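Side-chain contacts in bromodomain factor 2 protein (Trypanosoma cruzi, PDB 6NIM), which probably recognises acetylated lysines, as bromodomains of chromatin-associated proteins do, and was crystallised with the bromodomain inhibitor bromosporine: residues 55-58 and 59-63; 74-77 and 78-82; 106-110 and 111-115. One frame throughout, in Å; residues are numbered along the deposited sequence.

Interaction 1. Residues 55-58 and 59-63; sequences STIR and QGIES
Arg58 and Glu62, one turn apart on helix 54-62, are joined by a salt bridge in which NE of Arg58 donates to OE2 of Glu62 over 3.0 Å. The N-H points almost straight at the oxygen (176°), which lies in the guanidinium plane at its edge. The carboxylate stands nearly upright to that plane, 85° away, and receives the donor from above its own plane. The arginine chain reaches this place fully extended, with CG anti to the backbone N (chi1 172°), while Glu62 carries its CG over the Arg58 carbonyl oxygen at 3.3 Å. A water donates to Glu62 OE2 at 2.6 Å and accepts a weak bond from Arg58 NH2, so the carboxylate oxygen takes two donors. On another flank of the helix a second water links Thr56 OG1 to Gln59 OE1, 2.9 Å from the latter oxygen; Thr56 OG1 is also bonded to Asp53. Backbone i to i+4 bonds, among them Ile61 N to Ile57 O at 2.9 Å, keep these residues at their helical spacing. Ile57 CG2 meets Ile61 CD1 at 4.0 Å on the buried side. There Ile57 and Ile61 both pack on Val20 of helix 13-26 and both reach helix 69-86, Ile61 at Val72, which seats this amphipathic helix on its two neighbours in the bromodomain bundle.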
ATOM      1  N   SER A  55      -5.863 -17.051   2.688  1.00 18.64           N
ATOM      2  CA  SER A  55      -6.382 -17.829   3.850  1.00 19.95           C
ATOM      3  C   SER A  55      -6.444 -16.902   5.057  1.00 20.07           C
ATOM      4  O   SER A  55      -7.482 -16.853   5.753  1.00 20.71           O
ATOM      5  CB  SER A  55      -5.568 -19.073   4.142  1.00 19.77           C
ATOM      6  OG  SER A  55      -5.821 -20.056   3.165  1.00 21.12           O
ATOM      7  N   THR A  56      -5.401 -16.116   5.269  1.00 20.65           N
ATOM      8  CA  THR A  56      -5.293 -15.161   6.396  1.00 20.70           C
ATOM      9  C   THR A  56      -6.373 -14.085   6.216  1.00 21.13           C
ATOM     10  O   THR A  56      -7.027 -13.677   7.225  1.00 20.18           O
ATOM     11  CB  THR A  56      -3.886 -14.544   6.496  1.00 22.44           C
ATOM     12  OG1 THR A  56      -2.941 -15.596   6.739  1.00 22.67           O
ATOM     13  CG2 THR A  56      -3.801 -13.503   7.593  1.00 24.41           C
ATOM     14  N   ILE A  57      -6.543 -13.561   4.992  1.00 19.55           N
ATOM     15  CA  ILE A  57      -7.565 -12.510   4.762  1.00 19.10           C
ATOM     16  C   ILE A  57      -8.974 -13.101   5.007  1.00 20.07           C
ATOM     17  O   ILE A  57      -9.803 -12.418   5.620  1.00 19.42           O
ATOM     18  CB  ILE A  57      -7.411 -11.916   3.352  1.00 18.95           C
ATOM     19  CG1 ILE A  57      -6.097 -11.128   3.217  1.00 18.33           C
ATOM     20  CG2 ILE A  57      -8.637 -11.073   3.028  1.00 18.15           C
ATOM     21  CD1 ILE A  57      -5.720 -10.809   1.783  1.00 18.34           C
ATOM     22  N   ARG A  58      -9.258 -14.311   4.525  1.00 18.65           N
ATOM     23  CA  ARG A  58     -10.562 -14.979   4.761  1.00 20.05           C
ATOM     24  C   ARG A  58     -10.819 -15.028   6.273  1.00 19.31           C
ATOM     25  O   ARG A  58     -11.919 -14.638   6.719  1.00 20.68           O
ATOM     26  CB  ARG A  58     -10.604 -16.376   4.162  1.00 20.55           C
ATOM     27  CG  ARG A  58     -11.863 -17.142   4.557  1.00 23.73           C
ATOM     28  CD  ARG A  58     -12.086 -18.351   3.698  1.00 26.98           C
ATOM     29  NE  ARG A  58     -13.227 -19.128   4.181  1.00 28.81           N
ATOM     30  CZ  ARG A  58     -13.766 -20.167   3.548  1.00 37.24           C
ATOM     31  NH1 ARG A  58     -13.287 -20.564   2.380  1.00 38.02           N
ATOM     32  NH2 ARG A  58     -14.803 -20.802   4.074  1.00 38.97           N
ATOM     33  N   GLN A  59      -9.816 -15.430   7.051  1.00 21.38           N
ATOM     34  CA  GLN A  59      -9.984 -15.527   8.533  1.00 22.97           C
ATOM     35  C   GLN A  59     -10.249 -14.145   9.129  1.00 22.06           C
ATOM     36  O   GLN A  59     -11.076 -14.058  10.057  1.00 20.98           O
ATOM     37  CB  GLN A  59      -8.778 -16.218   9.165  1.00 26.65           C
ATOM     38  CG  GLN A  59      -8.734 -17.679   8.760  1.00 31.77           C
ATOM     39  CD  GLN A  59      -7.597 -18.446   9.378  1.00 39.53           C
ATOM     40  OE1 GLN A  59      -6.446 -18.009   9.374  1.00 47.83           O
ATOM     41  NE2 GLN A  59      -7.924 -19.618   9.894  1.00 47.54           N
ATOM     42  N   GLY A  60      -9.593 -13.104   8.622  1.00 22.18           N
ATOM     43  CA  GLY A  60      -9.736 -11.726   9.122  1.00 22.21           C
ATOM     44  C   GLY A  60     -11.127 -11.165   8.832  1.00 21.79           C
ATOM     45  O   GLY A  60     -11.682 -10.385   9.652  1.00 21.90           O
ATOM     46  N   ILE A  61     -11.682 -11.505   7.678  1.00 20.03           N
ATOM     47  CA  ILE A  61     -13.090 -11.141   7.347  1.00 18.01           C
ATOM     48  C   ILE A  61     -13.968 -11.885   8.340  1.00 18.72           C
ATOM     49  O   ILE A  61     -14.854 -11.261   8.905  1.00 20.09           O
ATOM     50  CB  ILE A  61     -13.489 -11.513   5.907  1.00 18.28           C
ATOM     51  CG1 ILE A  61     -12.636 -10.788   4.860  1.00 18.74           C
ATOM     52  CG2 ILE A  61     -14.982 -11.244   5.684  1.00 19.65           C
ATOM     53  CD1 ILE A  61     -12.575 -11.464   3.494  1.00 19.61           C
ATOM     54  N   GLU A  62     -13.782 -13.193   8.444  1.00 17.47           N
ATOM     55  CA  GLU A  62     -14.703 -14.049   9.250  1.00 19.90           C
ATOM     56  C   GLU A  62     -14.750 -13.535  10.693  1.00 21.44           C
ATOM     57  O   GLU A  62     -15.851 -13.530  11.324  1.00 21.47           O
ATOM     58  CB  GLU A  62     -14.255 -15.510   9.195  1.00 18.79           C
ATOM     59  CG  GLU A  62     -14.576 -16.205   7.877  1.00 19.22           C
ATOM     60  CD  GLU A  62     -13.948 -17.580   7.741  1.00 21.63           C
ATOM     61  OE1 GLU A  62     -13.063 -17.916   8.558  1.00 24.33           O
ATOM     62  OE2 GLU A  62     -14.308 -18.312   6.812  1.00 23.26           O
ATOM     63  N   SER A  63     -13.599 -13.133  11.226  1.00 20.89           N
ATOM     64  CA  SER A  63     -13.446 -12.737  12.649  1.00 22.81           C
ATOM     65  C   SER A  63     -13.902 -11.294  12.864  1.00 24.90           C
ATOM     66  O   SER A  63     -13.944 -10.850  14.030  1.00 24.83           O
ATOM     67  CB  SER A  63     -12.017 -12.902  13.087  1.00 23.90           C
ATOM     68  OG  SER A  63     -11.196 -11.920  12.441  1.00 25.02           O
TER
HETATM   69  O   HOH W   1      -4.230 -18.488   7.517  1.00 41.99           O
HETATM   70  O   HOH W   2     -16.524 -18.265   5.394  1.00 27.30           O

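Interaction 2. Residues 74-77 and 78-82; sequences NAVA and QMIAN
Ala81 N donates to Ala77 O over 2.8 Å at 170°, the straightest of the four backbone bonds that join 74-77 to 78-82 within helix 69-86. One residue earlier, Ile80 N bonds to Val76 O, and the side chains of these two residues lie alongside each other, pointing the same way. Val76 CG1, set anti to its own N (chi1 166°), touches Ile80 CD1 at 3.9 Å. Met79 bends at its last torsion (chi3 74°), bringing CE within 4.3 Å of Val76 CG1, so one valine methyl meets both neighbours. Val76 and Ile80 face the core of the bromodomain helical bundle, packing on Leu23 and Phe100 respectively. On the more polar flank, Gln78 folds at chi2 and sends NE2 to Asn82 OD1, 2.8 Å away. The acceptor lies near the Gln78 amide plane, but the donor stands above the Asn82 carbonyl plane. Asn82 ND2 is bonded to Tyr50 O, which ties the helix to the loop holding Tyr50. This part of the helix thus combines an apolar face with a short chain of amide bonds, and the bonds from Gln78 and to Tyr50 together would hold the buried Asn82 amide in one rotation.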
ATOM      1  N   ASN A  74      -7.407  -3.458   0.461  1.00 20.38           N
ATOM      2  CA  ASN A  74      -6.022  -3.015   0.763  1.00 21.33           C
ATOM      3  C   ASN A  74      -5.179  -4.230   1.182  1.00 19.54           C
ATOM      4  O   ASN A  74      -4.002  -4.264   0.831  1.00 18.66           O
ATOM      5  CB  ASN A  74      -6.064  -1.858   1.767  1.00 24.00           C
ATOM      6  CG  ASN A  74      -6.624  -0.599   1.123  1.00 31.05           C
ATOM      7  OD1 ASN A  74      -6.696  -0.480  -0.110  1.00 36.42           O
ATOM      8  ND2 ASN A  74      -7.032   0.358   1.933  1.00 30.83           N
ATOM      9  N   ALA A  75      -5.748  -5.203   1.898  1.00 18.91           N
ATOM     10  CA  ALA A  75      -5.055  -6.444   2.314  1.00 18.33           C
ATOM     11  C   ALA A  75      -4.730  -7.271   1.071  1.00 18.01           C
ATOM     12  O   ALA A  75      -3.602  -7.751   0.925  1.00 18.24           O
ATOM     13  CB  ALA A  75      -5.889  -7.231   3.297  1.00 19.31           C
ATOM     14  N   VAL A  76      -5.679  -7.370   0.154  1.00 17.35           N
ATOM     15  CA  VAL A  76      -5.428  -8.079  -1.125  1.00 16.90           C
ATOM     16  C   VAL A  76      -4.345  -7.324  -1.909  1.00 16.94           C
ATOM     17  O   VAL A  76      -3.405  -7.960  -2.455  1.00 17.19           O
ATOM     18  CB  VAL A  76      -6.736  -8.189  -1.925  1.00 16.83           C
ATOM     19  CG1 VAL A  76      -6.477  -8.600  -3.362  1.00 17.24           C
ATOM     20  CG2 VAL A  76      -7.701  -9.141  -1.250  1.00 16.65           C
ATOM     21  N   ALA A  77      -4.429  -5.998  -1.961  1.00 17.25           N
ATOM     22  CA  ALA A  77      -3.398  -5.188  -2.665  1.00 17.64           C
ATOM     23  C   ALA A  77      -2.021  -5.473  -2.046  1.00 18.35           C
ATOM     24  O   ALA A  77      -1.002  -5.680  -2.780  1.00 17.21           O
ATOM     25  CB  ALA A  77      -3.786  -3.735  -2.591  1.00 16.48           C
ATOM     26  N   GLN A  78      -1.930  -5.557  -0.713  1.00 18.10           N
ATOM     27  CA  GLN A  78      -0.615  -5.748  -0.048  1.00 19.22           C
ATOM     28  C   GLN A  78      -0.074  -7.127  -0.409  1.00 18.81           C
ATOM     29  O   GLN A  78       1.133  -7.268  -0.663  1.00 17.28           O
ATOM     30  CB  GLN A  78      -0.706  -5.588   1.477  1.00 20.22           C
ATOM     31  CG  GLN A  78       0.640  -5.826   2.148  1.00 20.09           C
ATOM     32  CD  GLN A  78       1.556  -4.683   1.838  1.00 22.93           C
ATOM     33  OE1 GLN A  78       1.229  -3.554   2.193  1.00 26.46           O
ATOM     34  NE2 GLN A  78       2.678  -4.961   1.172  1.00 22.01           N
ATOM     35  N   MET A  79      -0.946  -8.126  -0.439  1.00 18.77           N
ATOM     36  CA  MET A  79      -0.607  -9.506  -0.859  1.00 18.88           C
ATOM     37  C   MET A  79       0.001  -9.477  -2.262  1.00 18.07           C
ATOM     38  O   MET A  79       1.028 -10.137  -2.508  1.00 17.85           O
ATOM     39  CB  MET A  79      -1.868 -10.371  -0.859  1.00 18.24           C
ATOM     40  CG  MET A  79      -1.612 -11.801  -1.266  1.00 18.59           C
ATOM     41  SD  MET A  79      -3.204 -12.645  -1.424  1.00 18.46           S
ATOM     42  CE  MET A  79      -3.829 -11.970  -2.955  1.00 18.24           C
ATOM     43  N   ILE A  80      -0.636  -8.766  -3.176  1.00 17.71           N
ATOM     44  CA  ILE A  80      -0.164  -8.699  -4.594  1.00 18.19           C
ATOM     45  C   ILE A  80       1.172  -7.948  -4.618  1.00 18.25           C
ATOM     46  O   ILE A  80       2.088  -8.405  -5.308  1.00 18.10           O
ATOM     47  CB  ILE A  80      -1.246  -8.045  -5.474  1.00 16.92           C
ATOM     48  CG1 ILE A  80      -2.513  -8.924  -5.519  1.00 16.82           C
ATOM     49  CG2 ILE A  80      -0.706  -7.751  -6.862  1.00 15.88           C
ATOM     50  CD1 ILE A  80      -3.708  -8.282  -6.124  1.00 15.79           C
ATOM     51  N   ALA A  81       1.275  -6.796  -3.935  1.00 17.78           N
ATOM     52  CA  ALA A  81       2.526  -5.992  -3.900  1.00 18.59           C
ATOM     53  C   ALA A  81       3.675  -6.863  -3.383  1.00 18.99           C
ATOM     54  O   ALA A  81       4.783  -6.805  -3.938  1.00 18.15           O
ATOM     55  CB  ALA A  81       2.317  -4.737  -3.047  1.00 17.99           C
ATOM     56  N   ASN A  82       3.418  -7.689  -2.367  1.00 18.49           N
ATOM     57  CA  ASN A  82       4.453  -8.566  -1.769  1.00 19.58           C
ATOM     58  C   ASN A  82       5.053  -9.439  -2.877  1.00 20.00           C
ATOM     59  O   ASN A  82       6.292  -9.611  -2.932  1.00 18.10           O
ATOM     60  CB  ASN A  82       3.880  -9.379  -0.606  1.00 19.44           C
ATOM     61  CG  ASN A  82       3.553  -8.549   0.624  1.00 20.79           C
ATOM     62  OD1 ASN A  82       3.970  -7.398   0.755  1.00 20.14           O
ATOM     63  ND2 ASN A  82       2.819  -9.145   1.558  1.00 21.11           N
TER

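Interaction 3. Residues 106-110 and 111-115; sequences DVARQ and CGLSV
Arg109 and Val115 cross at about a right angle where the chain folds back beyond the end of helix 92-110. From CB, the arginine places CG anti to the carbonyl carbon (chi1 -71°), and CG lies 4.0 Å from Val115 CG1. The chain then runs extended to NE, and from there NE, CZ and NH2 all come close to Val115 CG2, a methyl that sits over one face of the guanidinium. Its distance to NH2, 3.0 Å, is shorter than normal packing, and the exact closeness is doubtful. NH2 has its polar partner in Asp117, a salt bridge that would hold the group across the valine. The other valine branch, CG1, reaches Ala108 CB at 3.9 Å, and Leu113 CD1 approaches that alanine methyl as well. What turns the chain is a Schellman motif: Leu113 N bonds to Ala108 O at 3.1 Å and Gly112 N to Arg109 O at 3.0 Å, with Gly112 at positive phi (84°) as the C-prime residue. Ala108 O also accepts from Cys111 N, the two donors arriving from opposite faces of its carbonyl plane. The capped end lies between two helices: Ala108 touches Phe19 and Leu113 touches Arg15 on helix 13-26, whereas Leu113 and Val115 pack on Gln73 of helix 69-86, and NE2 of Gln73 bonds to Ser114 O.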
ATOM      1  N   ASP A 106     -11.362  -5.225 -10.537  1.00 16.48           N
ATOM      2  CA  ASP A 106     -12.406  -5.706 -11.475  1.00 16.58           C
ATOM      3  C   ASP A 106     -13.194  -6.861 -10.814  1.00 15.57           C
ATOM      4  O   ASP A 106     -14.446  -6.877 -10.883  1.00 17.17           O
ATOM      5  CB  ASP A 106     -11.760  -6.153 -12.784  1.00 16.59           C
ATOM      6  CG  ASP A 106     -12.782  -6.316 -13.890  1.00 18.09           C
ATOM      7  OD1 ASP A 106     -13.435  -5.295 -14.220  1.00 19.41           O
ATOM      8  OD2 ASP A 106     -12.987  -7.477 -14.348  1.00 18.84           O
ATOM      9  N   VAL A 107     -12.477  -7.776 -10.182  1.00 15.56           N
ATOM     10  CA  VAL A 107     -13.068  -8.912  -9.408  1.00 15.52           C
ATOM     11  C   VAL A 107     -13.898  -8.363  -8.250  1.00 16.41           C
ATOM     12  O   VAL A 107     -15.042  -8.823  -8.090  1.00 15.68           O
ATOM     13  CB  VAL A 107     -12.010  -9.923  -8.925  1.00 15.62           C
ATOM     14  CG1 VAL A 107     -12.631 -11.062  -8.102  1.00 16.71           C
ATOM     15  CG2 VAL A 107     -11.288 -10.501 -10.140  1.00 15.92           C
ATOM     16  N   ALA A 108     -13.363  -7.416  -7.464  1.00 15.88           N
ATOM     17  CA  ALA A 108     -14.121  -6.789  -6.357  1.00 15.53           C
ATOM     18  C   ALA A 108     -15.446  -6.269  -6.894  1.00 15.14           C
ATOM     19  O   ALA A 108     -16.518  -6.572  -6.312  1.00 15.65           O
ATOM     20  CB  ALA A 108     -13.331  -5.684  -5.731  1.00 15.52           C
ATOM     21  N   ARG A 109     -15.420  -5.534  -8.014  1.00 16.55           N
ATOM     22  CA  ARG A 109     -16.671  -5.018  -8.643  1.00 18.85           C
ATOM     23  C   ARG A 109     -17.605  -6.163  -9.074  1.00 18.03           C
ATOM     24  O   ARG A 109     -18.841  -6.021  -8.889  1.00 17.08           O
ATOM     25  CB  ARG A 109     -16.347  -4.145  -9.856  1.00 19.97           C
ATOM     26  CG  ARG A 109     -15.727  -2.797  -9.506  1.00 24.67           C
ATOM     27  CD  ARG A 109     -15.338  -2.107 -10.816  1.00 29.80           C
ATOM     28  NE  ARG A 109     -14.735  -0.782 -10.619  1.00 36.91           N
ATOM     29  CZ  ARG A 109     -15.415   0.317 -10.286  1.00 43.07           C
ATOM     30  NH1 ARG A 109     -16.730   0.265 -10.116  1.00 45.61           N
ATOM     31  NH2 ARG A 109     -14.786   1.471 -10.119  1.00 41.01           N
ATOM     32  N   GLN A 110     -17.070  -7.253  -9.648  1.00 17.45           N
ATOM     33  CA  GLN A 110     -17.887  -8.421 -10.059  1.00 16.52           C
ATOM     34  C   GLN A 110     -18.606  -8.993  -8.828  1.00 17.19           C
ATOM     35  O   GLN A 110     -19.615  -9.667  -9.007  1.00 17.43           O
ATOM     36  CB  GLN A 110     -17.056  -9.536 -10.688  1.00 16.75           C
ATOM     37  CG  GLN A 110     -16.416  -9.164 -12.017  1.00 18.12           C
ATOM     38  CD  GLN A 110     -15.583 -10.312 -12.517  1.00 19.13           C
ATOM     39  OE1 GLN A 110     -14.770 -10.861 -11.774  1.00 19.02           O
ATOM     40  NE2 GLN A 110     -15.837 -10.730 -13.760  1.00 20.60           N
ATOM     41  N   CYS A 111     -18.074  -8.794  -7.621  1.00 16.70           N
ATOM     42  CA  CYS A 111     -18.654  -9.333  -6.353  1.00 17.26           C
ATOM     43  C   CYS A 111     -19.521  -8.282  -5.636  1.00 17.32           C
ATOM     44  O   CYS A 111     -19.976  -8.553  -4.488  1.00 19.84           O
ATOM     45  CB  CYS A 111     -17.562  -9.884  -5.449  1.00 17.44           C
ATOM     46  SG  CYS A 111     -16.678 -11.285  -6.172  1.00 17.45           S
ATOM     47  N   GLY A 112     -19.817  -7.155  -6.279  1.00 17.88           N
ATOM     48  CA  GLY A 112     -20.750  -6.148  -5.755  1.00 19.13           C
ATOM     49  C   GLY A 112     -20.084  -5.181  -4.792  1.00 19.40           C
ATOM     50  O   GLY A 112     -20.806  -4.464  -4.121  1.00 19.79           O
ATOM     51  N   LEU A 113     -18.758  -5.184  -4.694  1.00 17.42           N
ATOM     52  CA  LEU A 113     -18.031  -4.282  -3.781  1.00 19.04           C
ATOM     53  C   LEU A 113     -17.807  -2.946  -4.469  1.00 20.67           C
ATOM     54  O   LEU A 113     -17.552  -2.934  -5.693  1.00 19.74           O
ATOM     55  CB  LEU A 113     -16.693  -4.915  -3.400  1.00 19.58           C
ATOM     56  CG  LEU A 113     -16.811  -6.146  -2.507  1.00 19.82           C
ATOM     57  CD1 LEU A 113     -15.485  -6.842  -2.389  1.00 20.36           C
ATOM     58  CD2 LEU A 113     -17.306  -5.753  -1.128  1.00 19.84           C
ATOM     59  N   SER A 114     -17.783  -1.879  -3.685  1.00 19.75           N
ATOM     60  CA  SER A 114     -17.410  -0.538  -4.200  1.00 22.52           C
ATOM     61  C   SER A 114     -15.884  -0.457  -4.196  1.00 21.04           C
ATOM     62  O   SER A 114     -15.297  -0.999  -3.263  1.00 22.35           O
ATOM     63  CB  SER A 114     -18.013   0.537  -3.357  1.00 24.62           C
ATOM     64  OG  SER A 114     -19.400   0.573  -3.624  1.00 30.71           O
ATOM     65  N   VAL A 115     -15.297   0.256  -5.148  1.00 20.65           N
ATOM     66  CA  VAL A 115     -13.817   0.436  -5.186  1.00 22.89           C
ATOM     67  C   VAL A 115     -13.512   1.940  -5.261  1.00 22.85           C
ATOM     68  O   VAL A 115     -14.346   2.721  -5.784  1.00 23.04           O
ATOM     69  CB  VAL A 115     -13.167  -0.362  -6.324  1.00 22.31           C
ATOM     70  CG1 VAL A 115     -13.515  -1.844  -6.254  1.00 21.68           C
ATOM     71  CG2 VAL A 115     -13.493   0.205  -7.682  1.00 25.24           C
TER

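Interactions 1 and 2 lie on successive helices, with centres 14 Å apart, and touch directly: Ile57 CD1 packs on the backbone of 74-77, 3.7 Å from Ala75 C and 3.8 Å from Val76 N. Interaction 3 touches neither; its centre is 18 Å from that of interaction 1 and 16 Å from that of interaction 2. Helix 13-26 bridges these gaps, since Phe19 meets both Val76 and Ala108. In bromodomains the acetyl-lysine pocket lies between the ZA and BC loops, and its conserved asparagine stands where the helix corresponding to 69-86 gives way to the BC loop. Interaction 2 therefore lies on the helix leading to that pocket, and Asn82 probably belongs to the scaffold behind it.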